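Local coordinates for protein ORF10 (Moritella marina, PDB 6RIW) that forms the ketosynthase and chain length factor didomain of a polyunsaturated fatty acid synthase, and probably condenses acyl units held on acyl carrier proteins, at residues M474-G479 with E743-I748; F487-N492 with L851-Q855; A758-Y762 with S885-Q890; S863-I868 with H879-S884. One frame throughout, in Å; residues are numbered along the deposited sequence.

Contact 1: M474-G479 with E743-I748; sequences MDSHFG and EGAAAI
Phe478 lays its ring across the strand 744-748. CB starts the side chain on the same face as Ser476 and Met474. CG lies opposite the carbonyl carbon (chi1 -71°), which leans the ring over the neighbouring strand. Phe478 CD1 is 4.1 Å from Gly744 CA. Phe478 CE1 comes next and is 4.2 Å from Ala745 N. The far end, Phe478 CZ, rests 3.7 Å from Ala746 CB. CE2 meets the same methyl from a little further off. The carbonyl oxygen of Ala745 lies beneath one face, toward the rim, and that of Glu743 lies at the edge.

The two strands are antiparallel neighbours in the thiolase fold of the second ketosynthase-like half of the chain. Their axes run 4.7 Å apart at 173°. Asp475 and Ala747 bond to each other in both directions, and so do His477 and Ala745. The last bond, from Gly479 N to Glu743 O, is longer at 3.2 Å. Gly744 must be small here, because a CB would collide with His477 O and Phe478 CA. At the other end Met474 CG packs 3.8 Å from Ile748 CG2. Helices 484-492 and 841-854 cover the Phe478 face. Helix 552-567 covers the opposite one, where Asn563 bonds Asp475 OD2. The Glu743 carboxylate accepts from Val530 N and makes a salt bridge with Arg505.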
loop_
_atom_site.group_PDB
_atom_site.type_symbol
_atom_site.label_atom_id
_atom_site.label_comp_id
_atom_site.label_asym_id
_atom_site.label_seq_id
_atom_site.Cartn_x
_atom_site.Cartn_y
_atom_site.Cartn_z
ATOM N N MET A 474 -1.011 18.683 -15.038
ATOM C CA MET A 474 -0.070 18.560 -13.922
ATOM C C MET A 474 -0.468 19.516 -12.802
ATOM O O MET A 474 -1.011 20.603 -13.049
ATOM C CB MET A 474 1.387 18.870 -14.325
ATOM C CG MET A 474 1.939 18.108 -15.532
ATOM S SD MET A 474 3.737 18.136 -15.686
ATOM C CE MET A 474 4.068 19.866 -15.956
ATOM N N ASP A 475 -0.151 19.119 -11.564
ATOM C CA ASP A 475 -0.141 20.054 -10.438
ATOM C C ASP A 475 0.871 19.567 -9.406
ATOM O O ASP A 475 1.215 18.385 -9.361
ATOM C CB ASP A 475 -1.523 20.230 -9.803
ATOM C CG ASP A 475 -1.564 21.403 -8.789
ATOM O OD1 ASP A 475 -0.882 22.440 -8.997
ATOM O OD2 ASP A 475 -2.271 21.279 -7.766
ATOM N N SER A 476 1.344 20.492 -8.574
ATOM C CA SER A 476 2.409 20.172 -7.635
ATOM C C SER A 476 2.269 21.010 -6.375
ATOM O O SER A 476 1.922 22.193 -6.435
ATOM C CB SER A 476 3.776 20.420 -8.272
ATOM O OG SER A 476 3.911 21.795 -8.610
ATOM N N HIS A 477 2.605 20.411 -5.244
ATOM C CA HIS A 477 2.656 21.118 -3.961
ATOM C C HIS A 477 3.876 20.580 -3.209
ATOM O O HIS A 477 3.797 19.538 -2.547
ATOM C CB HIS A 477 1.355 20.909 -3.205
ATOM C CG HIS A 477 1.242 21.734 -1.965
ATOM N ND1 HIS A 477 0.030 21.999 -1.366
ATOM C CD2 HIS A 477 2.179 22.346 -1.207
ATOM C CE1 HIS A 477 0.228 22.738 -0.289
ATOM N NE2 HIS A 477 1.522 22.965 -0.168
ATOM N N PHE A 478 5.004 21.280 -3.332
ATOM C CA PHE A 478 6.274 20.877 -2.726
ATOM C C PHE A 478 6.727 21.995 -1.802
ATOM O O PHE A 478 7.067 23.091 -2.268
ATOM C CB PHE A 478 7.332 20.606 -3.789
ATOM C CG PHE A 478 7.090 19.370 -4.586
ATOM C CD1 PHE A 478 7.124 18.121 -3.982
ATOM C CD2 PHE A 478 6.837 19.457 -5.949
ATOM C CE1 PHE A 478 6.923 16.970 -4.719
ATOM C CE2 PHE A 478 6.629 18.310 -6.699
ATOM C CZ PHE A 478 6.669 17.059 -6.067
ATOM N N GLY A 479 6.728 21.730 -0.498
ATOM C CA GLY A 479 7.143 22.784 0.413
ATOM C C GLY A 479 6.204 23.962 0.266
ATOM O O GLY A 479 5.000 23.798 0.090
ATOM N N GLU A 743 9.151 17.495 1.339
ATOM C CA GLU A 743 7.907 16.729 1.326
ATOM C C GLU A 743 6.897 17.396 0.402
ATOM O O GLU A 743 7.068 18.552 -0.006
ATOM C CB GLU A 743 7.322 16.572 2.742
ATOM C CG GLU A 743 6.885 17.887 3.390
ATOM C CD GLU A 743 6.436 17.693 4.848
ATOM O OE1 GLU A 743 6.253 16.528 5.264
ATOM O OE2 GLU A 743 6.262 18.700 5.588
ATOM N N GLY A 744 5.838 16.657 0.081
ATOM C CA GLY A 744 4.767 17.216 -0.714
ATOM C C GLY A 744 4.044 16.155 -1.525
ATOM O O GLY A 744 4.066 14.973 -1.203
ATOM N N ALA A 745 3.364 16.629 -2.565
ATOM C CA ALA A 745 2.466 15.802 -3.357
ATOM C C ALA A 745 2.396 16.413 -4.747
ATOM O O ALA A 745 2.582 17.619 -4.907
ATOM C CB ALA A 745 1.061 15.715 -2.724
ATOM N N ALA A 746 2.149 15.574 -5.750
ATOM C CA ALA A 746 2.010 16.105 -7.100
ATOM C C ALA A 746 1.272 15.078 -7.940
ATOM O O ALA A 746 1.139 13.908 -7.547
ATOM C CB ALA A 746 3.390 16.453 -7.707
ATOM N N ALA A 747 0.774 15.520 -9.103
ATOM C CA ALA A 747 -0.007 14.621 -9.936
ATOM C C ALA A 747 0.143 15.016 -11.392
ATOM O O ALA A 747 0.422 16.183 -11.711
ATOM C CB ALA A 747 -1.504 14.614 -9.543
ATOM N N ILE A 748 0.005 14.014 -12.272
ATOM C CA ILE A 748 0.001 14.226 -13.714
ATOM C C ILE A 748 -1.137 13.409 -14.307
ATOM O O ILE A 748 -1.607 12.430 -13.726
ATOM C CB ILE A 748 1.340 13.835 -14.394
ATOM C CG1 ILE A 748 1.653 12.350 -14.221
ATOM C CG2 ILE A 748 2.476 14.738 -13.923
ATOM C CD1 ILE A 748 2.929 11.907 -15.014
#

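Contact 2: F487-N492 with L851-Q855; sequences FKTLLN and LLLDQ
The Phe487 ring meets Leu851 obliquely, with Phe487 CD2 4.1 Å from Leu851 CD1. One face of this ring is covered by Leu491 CD1, which sits over its centre. The other flat groups are the amides of Asn492 and Gln855, which approach from opposite directions with planes 53° apart. They share two hydrogen bonds. Gln855 NE2 gives one to Asn492 OD1 at 3.0 Å. Asn492 ND2 gives the other to Gln855 OE1, also at 3.0 Å. OE1 lies in the Asn492 amide plane, yet the donor stands 48° above the Gln855 carbonyl plane, off its lone pairs.

Lys488 runs fully extended beside this amide, and its CE is 3.2 Å from Gln855 OE1. Leu851 CD1 presses on the Lys488 backbone, 3.9 Å from CA. The contact packs helix 484-492 against the C-terminal end of helix 841-854, which lies between the two sheets of the thiolase fold. With an alanine in place of Gln855, the Asn492 amide would probably lose both bonds and be free to turn. Lys488 NZ and Asp854 OD2 are 5.0 Å apart and share a water, weakly held by the lysine. Apolar packing round Leu851 CD1 adjoins polar bonds, and the charges probably attract only mildly.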
loop_
_atom_site.group_PDB
_atom_site.type_symbol
_atom_site.label_atom_id
_atom_site.label_comp_id
_atom_site.label_asym_id
_atom_site.label_seq_id
_atom_site.Cartn_x
_atom_site.Cartn_y
_atom_site.Cartn_z
ATOM N N PHE A 487 5.868 26.356 -8.561
ATOM C CA PHE A 487 6.979 25.441 -8.808
ATOM C C PHE A 487 7.728 25.829 -10.082
ATOM O O PHE A 487 8.964 25.807 -10.125
ATOM C CB PHE A 487 6.414 24.017 -8.904
ATOM C CG PHE A 487 7.450 22.893 -8.826
ATOM C CD1 PHE A 487 8.515 22.937 -7.937
ATOM C CD2 PHE A 487 7.295 21.771 -9.624
ATOM C CE1 PHE A 487 9.421 21.891 -7.863
ATOM C CE2 PHE A 487 8.202 20.712 -9.573
ATOM C CZ PHE A 487 9.270 20.771 -8.690
ATOM N N LYS A 488 6.992 26.156 -11.142
ATOM C CA LYS A 488 7.641 26.548 -12.394
ATOM C C LYS A 488 8.554 27.751 -12.174
ATOM O O LYS A 488 9.712 27.764 -12.603
ATOM C CB LYS A 488 6.567 26.851 -13.439
ATOM C CG LYS A 488 7.102 27.095 -14.862
ATOM C CD LYS A 488 5.924 27.434 -15.809
ATOM C CE LYS A 488 6.419 27.822 -17.205
ATOM N NZ LYS A 488 5.277 28.108 -18.126
ATOM N N THR A 489 8.042 28.764 -11.485
ATOM C CA THR A 489 8.832 29.965 -11.201
ATOM C C THR A 489 10.037 29.650 -10.328
ATOM O O THR A 489 11.152 30.121 -10.585
ATOM C CB THR A 489 7.947 30.987 -10.507
ATOM O OG1 THR A 489 6.897 31.358 -11.401
ATOM C CG2 THR A 489 8.748 32.213 -10.100
ATOM N N LEU A 490 9.826 28.858 -9.276
ATOM C CA LEU A 490 10.934 28.417 -8.440
ATOM C C LEU A 490 12.048 27.786 -9.271
ATOM O O LEU A 490 13.229 28.113 -9.101
ATOM C CB LEU A 490 10.399 27.432 -7.389
ATOM C CG LEU A 490 11.407 26.940 -6.349
ATOM C CD1 LEU A 490 11.418 27.888 -5.173
ATOM C CD2 LEU A 490 11.033 25.527 -5.886
ATOM N N LEU A 491 11.699 26.842 -10.155
ATOM C CA LEU A 491 12.727 26.131 -10.906
ATOM C C LEU A 491 13.442 27.060 -11.876
ATOM O O LEU A 491 14.667 26.982 -12.037
ATOM C CB LEU A 491 12.093 24.965 -11.667
ATOM C CG LEU A 491 11.492 23.910 -10.753
ATOM C CD1 LEU A 491 10.656 22.917 -11.603
ATOM C CD2 LEU A 491 12.623 23.207 -10.025
ATOM N N ASN A 492 12.690 27.942 -12.528
ATOM C CA ASN A 492 13.301 28.819 -13.525
ATOM C C ASN A 492 14.265 29.802 -12.882
ATOM O O ASN A 492 15.264 30.177 -13.504
ATOM C CB ASN A 492 12.222 29.554 -14.308
ATOM C CG ASN A 492 11.592 28.677 -15.376
ATOM O OD1 ASN A 492 12.210 27.724 -15.831
ATOM N ND2 ASN A 492 10.366 28.987 -15.769
ATOM N N LEU A 851 8.094 20.505 -17.240
ATOM C CA LEU A 851 7.982 21.966 -17.321
ATOM C C LEU A 851 9.107 22.557 -18.167
ATOM O O LEU A 851 8.869 23.464 -18.975
ATOM C CB LEU A 851 7.970 22.592 -15.919
ATOM C CG LEU A 851 6.736 22.405 -15.008
ATOM C CD1 LEU A 851 7.003 22.914 -13.570
ATOM C CD2 LEU A 851 5.469 23.082 -15.573
ATOM N N LEU A 852 10.337 22.051 -18.003
ATOM C CA LEU A 852 11.465 22.551 -18.787
ATOM C C LEU A 852 11.273 22.279 -20.269
ATOM O O LEU A 852 11.541 23.146 -21.104
ATOM C CB LEU A 852 12.769 21.897 -18.329
ATOM C CG LEU A 852 13.351 22.323 -16.974
ATOM C CD1 LEU A 852 14.749 21.703 -16.802
ATOM C CD2 LEU A 852 13.404 23.839 -16.839
ATOM N N LEU A 853 10.844 21.066 -20.614
ATOM C CA LEU A 853 10.580 20.731 -22.011
ATOM C C LEU A 853 9.399 21.506 -22.585
ATOM O O LEU A 853 9.421 21.869 -23.768
ATOM C CB LEU A 853 10.343 19.233 -22.139
ATOM C CG LEU A 853 11.594 18.393 -21.904
ATOM C CD1 LEU A 853 11.148 16.947 -21.715
ATOM C CD2 LEU A 853 12.580 18.513 -23.046
ATOM N N ASP A 854 8.372 21.776 -21.777
ATOM C CA ASP A 854 7.260 22.597 -22.235
ATOM C C ASP A 854 7.693 24.018 -22.584
ATOM O O ASP A 854 7.037 24.674 -23.402
ATOM C CB ASP A 854 6.172 22.649 -21.173
ATOM C CG ASP A 854 4.890 23.273 -21.702
ATOM O OD1 ASP A 854 4.395 22.795 -22.739
ATOM O OD2 ASP A 854 4.381 24.245 -21.109
ATOM N N GLN A 855 8.768 24.503 -21.967
ATOM C CA GLN A 855 9.327 25.833 -22.213
ATOM C C GLN A 855 10.308 25.875 -23.380
ATOM O O GLN A 855 10.807 26.956 -23.703
ATOM C CB GLN A 855 10.065 26.338 -20.958
ATOM C CG GLN A 855 9.194 26.678 -19.806
ATOM C CD GLN A 855 9.980 26.727 -18.473
ATOM O OE1 GLN A 855 9.377 26.735 -17.401
ATOM N NE2 GLN A 855 11.314 26.747 -18.548
HETATM O O HOH W 1 4.876 24.948 -18.694
#

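Contact 3: A758-Y762 with S885-Q890; sequences AEQVY and SAQAHQ
Tyr762 and His889 lie almost flat on one another in an offset stack, with ring centroids 3.9 Å apart and planes at 16°. They join two loops at the margin of the second thiolase-fold half, one leading into strand 763-772 and the other leaving strand 876-884. Tyr762 CE2 sits over the centre of the imidazole. His889 CG lies toward the rim of the phenol ring, and His889 CB covers the middle of that ring, 3.7 Å from the centroid, in a CH-pi contact. The His889 ring reaches this place because CG is anti to N (chi1 166°).

At its edge, His889 ND1 gives a nearly straight bond of 2.7 Å to Gln760 O. The oxygen is in the imidazole plane, but the nitrogen stands well above the plane of the carbonyl. Asp567 grips both rings, taking Tyr762 OH on one carboxylate oxygen and His889 NE2 on the other. With ND1 donating to a carbonyl and NE2 bonded to a carboxylate, the imidazole may be doubly protonated and cationic. A leucine at Tyr762 would probably leave the imidazole without its stacking partner and one oxygen of Asp567 without the hydroxyl.

The backbones join too, through Gln890 N and Glu759 O at 2.8 Å. Further along, Gln887 lays its amide by Ala758 CB. One water donates to Ala758 O at 2.7 Å and accepts from Ser885 OG and Gln887 N.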
loop_
_atom_site.group_PDB
_atom_site.type_symbol
_atom_site.label_atom_id
_atom_site.label_comp_id
_atom_site.label_asym_id
_atom_site.label_seq_id
_atom_site.Cartn_x
_atom_site.Cartn_y
_atom_site.Cartn_z
ATOM N N ALA A 758 -2.255 18.781 -29.858
ATOM C CA ALA A 758 -0.948 19.382 -29.604
ATOM C C ALA A 758 -1.001 20.398 -28.470
ATOM O O ALA A 758 -0.081 20.460 -27.648
ATOM C CB ALA A 758 -0.403 20.025 -30.884
ATOM N N GLU A 759 -2.081 21.173 -28.375
ATOM C CA GLU A 759 -2.082 22.228 -27.365
ATOM C C GLU A 759 -2.310 21.705 -25.950
ATOM O O GLU A 759 -2.290 22.505 -25.022
ATOM C CB GLU A 759 -3.131 23.297 -27.690
ATOM C CG GLU A 759 -4.585 22.843 -27.547
ATOM C CD GLU A 759 -5.014 21.877 -28.659
ATOM O OE1 GLU A 759 -4.333 21.795 -29.723
ATOM O OE2 GLU A 759 -6.034 21.187 -28.460
ATOM N N GLN A 760 -2.506 20.400 -25.769
ATOM C CA GLN A 760 -2.627 19.809 -24.442
ATOM C C GLN A 760 -1.295 19.414 -23.824
ATOM O O GLN A 760 -1.242 19.204 -22.611
ATOM C CB GLN A 760 -3.462 18.530 -24.503
ATOM C CG GLN A 760 -4.878 18.706 -24.989
ATOM C CD GLN A 760 -5.648 17.441 -24.772
ATOM O OE1 GLN A 760 -5.605 16.523 -25.601
ATOM N NE2 GLN A 760 -6.319 17.352 -23.624
ATOM N N VAL A 761 -0.251 19.229 -24.623
ATOM C CA VAL A 761 0.876 18.393 -24.232
ATOM C C VAL A 761 1.971 19.244 -23.596
ATOM O O VAL A 761 2.479 20.184 -24.215
ATOM C CB VAL A 761 1.422 17.614 -25.435
ATOM C CG1 VAL A 761 2.617 16.782 -25.016
ATOM C CG2 VAL A 761 0.313 16.737 -26.006
ATOM N N TYR A 762 2.324 18.918 -22.348
ATOM C CA TYR A 762 3.534 19.487 -21.765
ATOM C C TYR A 762 4.765 18.872 -22.403
ATOM O O TYR A 762 5.616 19.577 -22.955
ATOM C CB TYR A 762 3.564 19.266 -20.250
ATOM C CG TYR A 762 2.626 20.131 -19.428
ATOM C CD1 TYR A 762 3.011 21.395 -19.009
ATOM C CD2 TYR A 762 1.368 19.661 -19.050
ATOM C CE1 TYR A 762 2.173 22.185 -18.229
ATOM C CE2 TYR A 762 0.519 20.432 -18.265
ATOM C CZ TYR A 762 0.936 21.699 -17.854
ATOM O OH TYR A 762 0.089 22.461 -17.102
ATOM N N SER A 885 7.473 18.743 -27.062
ATOM C CA SER A 885 6.393 18.621 -28.030
ATOM C C SER A 885 6.295 19.903 -28.854
ATOM O O SER A 885 7.047 20.867 -28.644
ATOM C CB SER A 885 5.079 18.327 -27.322
ATOM O OG SER A 885 4.629 19.479 -26.646
ATOM N N ALA A 886 5.315 19.915 -29.768
ATOM C CA ALA A 886 5.228 20.966 -30.779
ATOM C C ALA A 886 4.799 22.301 -30.191
ATOM O O ALA A 886 5.296 23.348 -30.619
ATOM C CB ALA A 886 4.255 20.545 -31.895
ATOM N N GLN A 887 3.853 22.297 -29.246
ATOM C CA GLN A 887 3.277 23.510 -28.687
ATOM C C GLN A 887 3.447 23.506 -27.176
ATOM O O GLN A 887 3.565 22.444 -26.565
ATOM C CB GLN A 887 1.765 23.624 -28.963
ATOM C CG GLN A 887 1.299 23.370 -30.378
ATOM C CD GLN A 887 -0.156 23.820 -30.598
ATOM O OE1 GLN A 887 -0.716 24.582 -29.794
ATOM N NE2 GLN A 887 -0.787 23.309 -31.663
ATOM N N ALA A 888 3.391 24.696 -26.575
ATOM C CA ALA A 888 3.260 24.790 -25.126
ATOM C C ALA A 888 1.841 24.417 -24.719
ATOM O O ALA A 888 0.879 24.703 -25.439
ATOM C CB ALA A 888 3.602 26.200 -24.636
ATOM N N HIS A 889 1.722 23.730 -23.581
ATOM C CA HIS A 889 0.428 23.369 -23.024
ATOM C C HIS A 889 -0.416 24.606 -22.772
ATOM O O HIS A 889 0.062 25.591 -22.214
ATOM C CB HIS A 889 0.642 22.610 -21.704
ATOM C CG HIS A 889 -0.586 22.469 -20.865
ATOM N ND1 HIS A 889 -1.442 21.398 -20.984
ATOM C CD2 HIS A 889 -1.048 23.207 -19.825
ATOM C CE1 HIS A 889 -2.401 21.498 -20.076
ATOM N NE2 HIS A 889 -2.190 22.593 -19.368
ATOM N N GLN A 890 -1.694 24.533 -23.140
ATOM C CA GLN A 890 -2.618 25.647 -22.981
ATOM C C GLN A 890 -3.409 25.470 -21.691
ATOM O O GLN A 890 -4.032 24.423 -21.476
ATOM C CB GLN A 890 -3.556 25.734 -24.185
ATOM C CG GLN A 890 -4.631 26.807 -24.079
ATOM C CD GLN A 890 -5.186 27.190 -25.451
ATOM O OE1 GLN A 890 -5.447 26.325 -26.290
ATOM N NE2 GLN A 890 -5.363 28.487 -25.681
HETATM O O HOH W 2 2.462 19.924 -28.346
HETATM O O HOH W 3 -4.825 22.126 -22.798
#

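Contact 4: S863-I868 with H879-S884; sequences SKHIAI and HLILSS
Ala867 forms a hollow between larger neighbours, and two groups of the opposite strand fill it. Ile881 CD1 enters to 3.8 Å from Ala867 CB. Its chi2 of -62° folds CD1 back beside CA and brings it there. His879 NE2 comes to 3.6 Å from the same methyl, and its ring lies with one face over Ile868 O. That ring is fixed at both nitrogens, by Tyr822 OH and Asn869 OD1. Further along this face His865 ND1 is pressed against Ser883 CB, at 3.3 Å.

The opposite face has larger bumps. Ile868 CB faces Leu880 CB directly at 4.2 Å. Ile868 also reaches diagonally, so that its CD1 touches Leu882 CD1 at 3.8 Å. The end of Ile866 and the CB of Leu882 pack on Leu853 of helix 841-854, which covers this side. Helix 776-790 covers the other side, where Leu787 and Ala790 meet Ile881.

Strands 865-870 and 876-884 form a beta hairpin. Paired backbone bonds join Ile866 to Leu882 and Ile868 to Leu880, and the Leu882 N to Ile866 O bond is almost straight at 174°. Where the modelled chain resumes, Ser884 OG accepts from both Lys864 N and Ser863 N, each at 3.1 Å.

The chemistry changes along the hairpin. Isoleucine and leucine carry the middle, while a serine hydroxyl holds the residues just before strand 865-870. Ser883 OG has its partner in Asp766, but His865 ND1 is buried with no partner in the model, so this end of the hairpin keeps a polar atom against Ser883 CB.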
loop_
_atom_site.group_PDB
_atom_site.type_symbol
_atom_site.label_atom_id
_atom_site.label_comp_id
_atom_site.label_asym_id
_atom_site.label_seq_id
_atom_site.Cartn_x
_atom_site.Cartn_y
_atom_site.Cartn_z
ATOM N N SER A 863 11.648 17.590 -30.030
ATOM C CA SER A 863 12.930 17.073 -30.488
ATOM C C SER A 863 13.992 17.095 -29.376
ATOM O O SER A 863 14.957 16.342 -29.455
ATOM C CB SER A 863 13.432 17.856 -31.718
ATOM O OG SER A 863 13.675 19.223 -31.410
ATOM N N LYS A 864 13.843 17.941 -28.354
ATOM C CA LYS A 864 14.793 17.898 -27.252
ATOM C C LYS A 864 14.400 16.772 -26.307
ATOM O O LYS A 864 13.214 16.570 -26.019
ATOM C CB LYS A 864 14.864 19.232 -26.499
ATOM C CG LYS A 864 15.581 20.355 -27.264
ATOM C CD LYS A 864 17.119 20.277 -27.149
ATOM C CE LYS A 864 17.754 19.568 -28.338
ATOM N NZ LYS A 864 19.054 18.921 -27.968
ATOM N N HIS A 865 15.405 16.030 -25.853
ATOM C CA HIS A 865 15.233 14.850 -25.018
ATOM C C HIS A 865 15.993 15.013 -23.715
ATOM O O HIS A 865 17.152 15.435 -23.717
ATOM C CB HIS A 865 15.741 13.603 -25.724
ATOM C CG HIS A 865 15.102 13.384 -27.059
ATOM N ND1 HIS A 865 13.842 12.844 -27.191
ATOM C CD2 HIS A 865 15.527 13.666 -28.311
ATOM C CE1 HIS A 865 13.525 12.780 -28.475
ATOM N NE2 HIS A 865 14.530 13.275 -29.174
ATOM N N ILE A 866 15.357 14.629 -22.609
ATOM C CA ILE A 866 15.998 14.649 -21.297
ATOM C C ILE A 866 15.864 13.265 -20.672
ATOM O O ILE A 866 14.799 12.644 -20.748
ATOM C CB ILE A 866 15.394 15.740 -20.391
ATOM C CG1 ILE A 866 15.740 17.132 -20.938
ATOM C CG2 ILE A 866 15.886 15.597 -18.913
ATOM C CD1 ILE A 866 15.079 18.265 -20.158
ATOM N N ALA A 867 16.958 12.760 -20.105
ATOM C CA ALA A 867 16.952 11.487 -19.405
ATOM C C ALA A 867 16.743 11.729 -17.913
ATOM O O ALA A 867 17.280 12.692 -17.350
ATOM C CB ALA A 867 18.264 10.734 -19.635
ATOM N N ILE A 868 15.959 10.849 -17.281
ATOM C CA ILE A 868 15.772 10.830 -15.831
ATOM C C ILE A 868 16.244 9.480 -15.314
ATOM O O ILE A 868 15.879 8.438 -15.872
ATOM C CB ILE A 868 14.299 11.059 -15.442
ATOM C CG1 ILE A 868 13.731 12.287 -16.170
ATOM C CG2 ILE A 868 14.146 11.137 -13.895
ATOM C CD1 ILE A 868 12.229 12.571 -15.825
ATOM N N HIS A 879 15.082 4.213 -15.657
ATOM C CA HIS A 879 15.581 5.252 -16.553
ATOM C C HIS A 879 14.472 5.663 -17.510
ATOM O O HIS A 879 13.816 4.801 -18.111
ATOM C CB HIS A 879 16.810 4.759 -17.331
ATOM C CG HIS A 879 17.791 5.845 -17.673
ATOM N ND1 HIS A 879 18.712 6.343 -16.770
ATOM C CD2 HIS A 879 18.006 6.508 -18.837
ATOM C CE1 HIS A 879 19.440 7.278 -17.364
ATOM N NE2 HIS A 879 19.034 7.393 -18.620
ATOM N N LEU A 880 14.258 6.971 -17.643
ATOM C CA LEU A 880 13.176 7.490 -18.471
ATOM C C LEU A 880 13.736 8.465 -19.490
ATOM O O LEU A 880 14.706 9.178 -19.215
ATOM C CB LEU A 880 12.115 8.229 -17.651
ATOM C CG LEU A 880 11.306 7.419 -16.652
ATOM C CD1 LEU A 880 12.078 7.266 -15.360
ATOM C CD2 LEU A 880 9.974 8.137 -16.377
ATOM N N ILE A 881 13.094 8.518 -20.650
ATOM C CA ILE A 881 13.376 9.543 -21.655
ATOM C C ILE A 881 12.100 10.342 -21.867
ATOM O O ILE A 881 11.058 9.767 -22.193
ATOM C CB ILE A 881 13.842 8.939 -22.994
ATOM C CG1 ILE A 881 15.096 8.071 -22.822
ATOM C CG2 ILE A 881 14.036 10.057 -24.007
ATOM C CD1 ILE A 881 16.337 8.854 -22.297
ATOM N N LEU A 882 12.174 11.656 -21.678
ATOM C CA LEU A 882 11.065 12.554 -21.955
ATOM C C LEU A 882 11.466 13.471 -23.102
ATOM O O LEU A 882 12.652 13.768 -23.279
ATOM C CB LEU A 882 10.709 13.409 -20.733
ATOM C CG LEU A 882 9.756 12.764 -19.726
ATOM C CD1 LEU A 882 10.436 11.563 -19.027
ATOM C CD2 LEU A 882 9.283 13.807 -18.723
ATOM N N SER A 883 10.481 13.938 -23.871
ATOM C CA SER A 883 10.816 14.749 -25.039
ATOM C C SER A 883 9.852 15.917 -25.154
ATOM O O SER A 883 8.703 15.844 -24.710
ATOM C CB SER A 883 10.830 13.883 -26.314
ATOM O OG SER A 883 9.516 13.506 -26.676
ATOM N N SER A 884 10.346 17.022 -25.718
ATOM C CA SER A 884 9.508 18.186 -25.917
ATOM C C SER A 884 8.512 17.930 -27.040
ATOM O O SER A 884 8.688 17.038 -27.874
ATOM C CB SER A 884 10.361 19.421 -26.233
ATOM O OG SER A 884 11.185 19.174 -27.357
#

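How the contacts relate
From the N terminus, contact 1 closes the first loop when strand 741-752 returns to strand 469-478. Helix 484-492 follows that first strand and opens contact 2, which closes only at the end of helix 841-854 and so crosses contact 1. Contact 3 opens after contact 1 has closed. It crosses contact 2 and ends last, at 885-890. Contact 4, a short hairpin, is nested inside it. Met474 ties the first three, because its CE packs on both Leu851 and Tyr762. Asp854 of contact 2 probably bonds His889 N of contact 3. Leu853, next to it, packs on contact 4. Together they tie both layers of strands to helix 841-854 between them, and to the loop that leaves strand 876-884.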